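Local coordinates for putative sugar binding protein (Bacteroides vulgatus ATCC 8482, PDB 3KEZ) that is a SusD-family, probably outer-membrane protein that binds calcium and is thought to bind sugars in nutrient uptake, at residues A[136-141]-A[164-169]; A[198-203]-A[220-225]. One frame throughout, in Å; residues are numbered along the deposited sequence. Where two conformers were deposited one is given.

Interaction 1 of 2, residues A[136-141]-A[164-169]. With EDO (1,2-ethanediol), chain E.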
loop_
_atom_site.group_PDB
_atom_site.type_symbol
_atom_site.label_atom_id
_atom_site.label_comp_id
_atom_site.label_asym_id
_atom_site.label_seq_id
_atom_site.Cartn_x
_atom_site.Cartn_y
_atom_site.Cartn_z
ATOM N N TYR A 136 2.559 12.960 10.659
ATOM C CA TYR A 136 1.786 12.247 11.670
ATOM C C TYR A 136 0.373 11.903 11.172
ATOM O O TYR A 136 -0.222 12.646 10.397
ATOM C CB TYR A 136 1.721 13.057 12.975
ATOM C CG TYR A 136 3.025 13.073 13.684
ATOM C CD1 TYR A 136 3.593 11.906 14.133
ATOM C CD2 TYR A 136 3.682 14.248 13.931
ATOM C CE1 TYR A 136 4.824 11.904 14.810
ATOM C CE2 TYR A 136 4.896 14.255 14.597
ATOM C CZ TYR A 136 5.463 13.087 15.023
ATOM O OH TYR A 136 6.668 13.104 15.690
ATOM N N PRO A 137 -0.161 10.749 11.600
ATOM C CA PRO A 137 -1.510 10.313 11.181
ATOM C C PRO A 137 -2.564 11.359 11.461
ATOM O O PRO A 137 -2.535 12.023 12.510
ATOM C CB PRO A 137 -1.775 9.084 12.055
ATOM C CG PRO A 137 -0.784 9.167 13.151
ATOM C CD PRO A 137 0.395 9.877 12.637
ATOM N N TYR A 138 -3.502 11.462 10.538
ATOM C CA TYR A 138 -4.577 12.434 10.571
ATOM C C TYR A 138 -5.242 12.497 11.944
ATOM O O TYR A 138 -5.331 13.575 12.545
ATOM C CB TYR A 138 -5.615 12.096 9.500
ATOM C CG TYR A 138 -6.694 13.134 9.436
ATOM C CD1 TYR A 138 -7.802 13.054 10.275
ATOM C CD2 TYR A 138 -6.586 14.246 8.577
ATOM C CE1 TYR A 138 -8.776 14.012 10.254
ATOM C CE2 TYR A 138 -7.558 15.213 8.564
ATOM C CZ TYR A 138 -8.647 15.091 9.418
ATOM O OH TYR A 138 -9.624 16.031 9.451
ATOM N N LEU A 139 -5.667 11.334 12.459
ATOM C CA LEU A 139 -6.443 11.303 13.689
ATOM C C LEU A 139 -5.678 11.658 14.962
ATOM O O LEU A 139 -6.293 11.862 16.002
ATOM C CB LEU A 139 -7.145 9.962 13.851
ATOM C CG LEU A 139 -8.197 9.733 12.818
ATOM C CD1 LEU A 139 -8.587 8.279 12.918
ATOM C CD2 LEU A 139 -9.407 10.741 13.100
ATOM N N LYS A 140 -4.364 11.782 14.891
ATOM C CA LYS A 140 -3.599 12.322 16.031
ATOM C C LYS A 140 -4.091 13.726 16.437
ATOM O O LYS A 140 -4.246 14.028 17.628
ATOM C CB LYS A 140 -2.099 12.373 15.717
ATOM C CG LYS A 140 -1.212 12.827 16.881
ATOM C CD LYS A 140 0.279 12.739 16.560
ATOM C CE LYS A 140 1.200 13.155 17.700
ATOM N NZ LYS A 140 2.606 13.361 17.229
ATOM N N ASP A 141 -4.369 14.557 15.443
ATOM C CA ASP A 141 -4.750 15.936 15.697
ATOM C C ASP A 141 -5.599 16.522 14.574
ATOM O O ASP A 141 -5.463 17.686 14.246
ATOM C CB ASP A 141 -3.471 16.772 15.827
ATOM C CG ASP A 141 -2.540 16.580 14.623
ATOM O OD1 ASP A 141 -2.926 15.886 13.611
ATOM O OD2 ASP A 141 -1.417 17.063 14.723
ATOM N N ASN A 164 2.515 21.707 3.298
ATOM C CA ASN A 164 1.117 21.899 3.720
ATOM C C ASN A 164 0.786 21.027 4.942
ATOM O O ASN A 164 1.597 20.192 5.364
ATOM C CB ASN A 164 0.207 21.561 2.555
ATOM C CG ASN A 164 0.325 22.570 1.461
ATOM O OD1 ASN A 164 1.151 22.438 0.537
ATOM N ND2 ASN A 164 -0.414 23.643 1.611
ATOM N N THR A 165 -0.400 21.187 5.510
ATOM C CA THR A 165 -0.748 20.376 6.651
ATOM C C THR A 165 -1.229 19.013 6.176
ATOM O O THR A 165 -1.610 18.827 4.983
ATOM C CB THR A 165 -1.831 21.023 7.523
ATOM O OG1 THR A 165 -3.007 21.168 6.742
ATOM C CG2 THR A 165 -1.356 22.384 8.097
ATOM N N VAL A 166 -1.211 18.056 7.097
ATOM C CA VAL A 166 -1.772 16.744 6.819
ATOM C C VAL A 166 -3.248 16.897 6.366
ATOM O O VAL A 166 -3.655 16.258 5.406
ATOM C CB VAL A 166 -1.606 15.777 8.005
ATOM C CG1 VAL A 166 -2.508 14.580 7.848
ATOM C CG2 VAL A 166 -0.125 15.376 8.209
ATOM N N ALA A 167 -4.027 17.764 7.027
ATOM C CA ALA A 167 -5.429 18.016 6.630
ATOM C C ALA A 167 -5.541 18.511 5.186
ATOM O O ALA A 167 -6.374 18.020 4.431
ATOM C CB ALA A 167 -6.150 18.998 7.631
ATOM N N GLU A 168 -4.705 19.472 4.795
ATOM C CA GLU A 168 -4.757 20.023 3.440
ATOM C C GLU A 168 -4.427 18.956 2.423
ATOM O O GLU A 168 -5.061 18.873 1.358
ATOM C CB GLU A 168 -3.798 21.223 3.265
ATOM C CG GLU A 168 -4.252 22.377 4.080
ATOM C CD GLU A 168 -3.241 23.491 4.177
ATOM O OE1 GLU A 168 -2.013 23.275 4.159
ATOM O OE2 GLU A 168 -3.723 24.598 4.303
ATOM N N CYS A 169 -3.451 18.120 2.763
ATOM C CA CYS A 169 -3.078 17.014 1.890
ATOM C C CYS A 169 -4.226 16.033 1.675
ATOM O O CYS A 169 -4.451 15.590 0.542
ATOM C CB CYS A 169 -1.831 16.282 2.397
ATOM S SG CYS A 169 -0.316 17.255 2.282
HETATM C C1 EDO E . 5.250 17.134 12.199
HETATM O O1 EDO E . 4.401 18.292 12.155
HETATM C C2 EDO E . 5.005 16.134 11.060
HETATM O O2 EDO E . 3.636 15.728 10.849
#

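Interaction 2 of 2, residues A[198-203]-A[220-225]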
loop_
_atom_site.group_PDB
_atom_site.type_symbol
_atom_site.label_atom_id
_atom_site.label_comp_id
_atom_site.label_asym_id
_atom_site.label_seq_id
_atom_site.Cartn_x
_atom_site.Cartn_y
_atom_site.Cartn_z
ATOM N N ALA A 198 -9.261 2.277 -7.461
ATOM C CA ALA A 198 -9.319 3.656 -6.890
ATOM C C ALA A 198 -10.363 3.775 -5.757
ATOM O O ALA A 198 -10.091 4.411 -4.756
ATOM C CB ALA A 198 -9.562 4.728 -7.961
HETATM N N MSE A 199 -11.517 3.135 -5.899
HETATM C CA MSE A 199 -12.533 3.155 -4.832
HETATM C C MSE A 199 -12.014 2.459 -3.557
HETATM O O MSE A 199 -12.275 2.894 -2.440
HETATM C CB MSE A 199 -13.825 2.505 -5.276
HETATM C CG MSE A 199 -14.626 3.257 -6.219
HETATM SE SE MSE A 199 -16.380 2.423 -6.409
HETATM C CE MSE A 199 -17.184 3.730 -7.634
ATOM N N THR A 200 -11.299 1.355 -3.729
ATOM C CA THR A 200 -10.739 0.634 -2.584
ATOM C C THR A 200 -9.716 1.501 -1.866
ATOM O O THR A 200 -9.789 1.645 -0.652
ATOM C CB THR A 200 -10.121 -0.702 -3.002
ATOM O OG1 THR A 200 -11.128 -1.509 -3.596
ATOM C CG2 THR A 200 -9.529 -1.439 -1.838
ATOM N N LEU A 201 -8.820 2.146 -2.611
ATOM C CA LEU A 201 -7.796 3.042 -1.992
ATOM C C LEU A 201 -8.527 4.186 -1.297
ATOM O O LEU A 201 -8.241 4.491 -0.153
ATOM C CB LEU A 201 -6.808 3.597 -3.002
ATOM C CG LEU A 201 -5.682 4.514 -2.525
ATOM C CD1 LEU A 201 -4.969 3.894 -1.311
ATOM C CD2 LEU A 201 -4.686 4.815 -3.661
ATOM N N LEU A 202 -9.534 4.750 -1.968
ATOM C CA LEU A 202 -10.242 5.896 -1.403
ATOM C C LEU A 202 -10.915 5.483 -0.067
ATOM O O LEU A 202 -10.871 6.251 0.887
ATOM C CB LEU A 202 -11.255 6.490 -2.384
ATOM C CG LEU A 202 -12.104 7.646 -1.829
ATOM C CD1 LEU A 202 -11.231 8.707 -1.108
ATOM C CD2 LEU A 202 -12.931 8.270 -2.933
ATOM N N SER A 203 -11.469 4.269 -0.013
ATOM C CA SER A 203 -12.018 3.743 1.235
ATOM C C SER A 203 -10.990 3.659 2.344
ATOM O O SER A 203 -11.281 3.964 3.485
ATOM C CB SER A 203 -12.756 2.377 1.039
ATOM O OG SER A 203 -11.869 1.265 0.960
ATOM N N GLU A 220 -17.998 -0.780 -0.026
ATOM C CA GLU A 220 -19.123 -1.575 -0.465
ATOM C C GLU A 220 -19.334 -1.461 -1.977
ATOM O O GLU A 220 -19.637 -2.446 -2.622
ATOM C CB GLU A 220 -20.429 -1.204 0.272
ATOM C CG GLU A 220 -20.430 -1.646 1.710
ATOM C CD GLU A 220 -21.850 -1.694 2.334
ATOM O OE1 GLU A 220 -22.325 -0.647 2.814
ATOM O OE2 GLU A 220 -22.449 -2.790 2.411
ATOM N N ASN A 221 -19.201 -0.262 -2.523
ATOM C CA ASN A 221 -19.371 -0.066 -3.965
ATOM C C ASN A 221 -18.199 -0.646 -4.753
ATOM O O ASN A 221 -18.396 -1.182 -5.842
ATOM C CB ASN A 221 -19.591 1.423 -4.283
ATOM C CG ASN A 221 -20.963 1.915 -3.812
ATOM O OD1 ASN A 221 -21.943 1.169 -3.817
ATOM N ND2 ASN A 221 -21.040 3.168 -3.460
ATOM N N ALA A 222 -16.997 -0.583 -4.177
ATOM C CA ALA A 222 -15.811 -1.189 -4.807
ATOM C C ALA A 222 -16.048 -2.687 -4.993
ATOM O O ALA A 222 -15.735 -3.262 -6.059
ATOM C CB ALA A 222 -14.578 -0.976 -3.975
ATOM N N ILE A 223 -16.596 -3.317 -3.964
ATOM C CA ILE A 223 -16.880 -4.763 -3.995
ATOM C C ILE A 223 -17.945 -5.105 -5.025
ATOM O O ILE A 223 -17.746 -6.011 -5.834
ATOM C CB ILE A 223 -17.300 -5.326 -2.587
ATOM C CG1 ILE A 223 -16.141 -5.250 -1.581
ATOM C CG2 ILE A 223 -17.829 -6.796 -2.700
ATOM C CD1 ILE A 223 -16.609 -5.272 -0.111
ATOM N N LYS A 224 -19.074 -4.398 -4.973
ATOM C CA LYS A 224 -20.212 -4.683 -5.852
ATOM C C LYS A 224 -19.805 -4.526 -7.324
ATOM O O LYS A 224 -20.151 -5.367 -8.168
ATOM C CB LYS A 224 -21.421 -3.790 -5.507
ATOM C CG LYS A 224 -22.531 -3.742 -6.570
ATOM C CD LYS A 224 -23.826 -3.145 -6.035
ATOM C CE LYS A 224 -24.850 -2.932 -7.160
ATOM N NZ LYS A 224 -26.208 -2.625 -6.621
ATOM N N GLY A 225 -19.089 -3.451 -7.618
ATOM C CA GLY A 225 -18.607 -3.195 -8.974
ATOM C C GLY A 225 -17.560 -4.180 -9.473
ATOM O O GLY A 225 -17.663 -4.680 -10.599
#

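Interaction 1 of 2, residues A[136-141]-A[164-169]
The Y138 ring meets helix 166-183 in two ways. At its edge, near the ring plane, CE2 comes 4.0 Å from CA of A167, while CD2 lies 4.2 Å from V166 CG1 in an oblique approach. The opposite, CD1/CE1 edge carries L139 CD2, in the ring plane. The position follows from the first torsion of Y138: CG is anti to the backbone N (chi1 -176°), which brings the ring up against the first turn of the helix. The ring also meets that of Y170, one turn further along the same helix.

The second flat group is the Y136 ring. One face carries the ammonium of K140, with NZ 3.3 Å above the plane over the ring centre, and NZ is also hydrogen-bonded to W433 O. An ethanediol, probably from the crystallisation liquor, lies obliquely to the ring and takes a hydrogen bond from Y136 N to its O2 (3.0 Å, 165° at the hydrogen). Shortening Y136 to an alanine would probably leave the K140 ammonium without the ring face beside it, with W433 O as its remaining partner among those described here.

Across the contact Y136 contributes its carbonyl, whose O lies 3.5 Å from V166 CG2. No hydrogen bond joins the two segments, so their direct contact is mainly apolar.

The helix start is held by polar groups of its own. E168 N donates to T165 OG1 (3.1 Å), and T165 N returns a bond to E168 OE1 (3.0 Å). N164 ND2 reaches OE1 as well, from the opposite face of the carboxylate plane, so one oxygen is gripped by two donors. The reciprocal bonds between T165 and E168 form a capping box, with T165 as N-cap, and Y138 packs against the first turn that it opens.

Interaction 2 of 2, residues A[198-203]-A[220-225]
A222 and M199, a selenomethionine in this structure, bury the most surface here and mark the nearest backbone approach, 5.4 Å between their CA atoms. Their side chains start toward each other, and CB of M199 lies 3.8 Å from CB of A222. Methyl thus meets methylene where the segment axes of helices 195-209 and 212-229 come within 8.6 Å, running nearly antiparallel at 159°. The small A222 side chain suits so close an approach.

Beyond CB, M199 leaves with CG anti to its own carbonyl carbon (chi1 -73°) and stays extended. This carries selenium alongside the backbone of the neighbouring helix, 3.9 Å from N221 C. The same atom touches the side-chain root of N221, an exposed residue, with SE 4.0 Å from CB. M199 therefore touches both A222 and the residue before it, N221.

T200 comes to A222 from a second direction: its OG1 lies 3.5 Å from A222 CB. That hydroxyl is hydrogen-bonded to W196 O in its own helix, so its polar need is met without a partner across the contact.

No hydrogen bond or salt bridge crosses between the segments. With a methyl group, a methylene and a selenoether doing most of the touching, the pairing rests on shape and van der Waals fit, while the hydroxyl beside A222 is satisfied within its own helix.

The two interactions lie in series along the chain, interaction 1 closing before interaction 2 opens. Their centres are 23 Å apart and their nearest atoms about 10 Å, so they do not touch. Helices connect them: interaction 1 uses the start of helix 166-183, and helix 195-209 of interaction 2 follows it and packs back on it, A198 meeting L177 and S180. Helix 109-134 borders both, T131 touching V166 and A121 and M125 by A198 and L201. Interaction 1 joins a short turn to a helix start, whereas interaction 2 pairs successive antiparallel helices, consistent with the TPR-like helical part of SusD proteins. Both lie away from the calcium site.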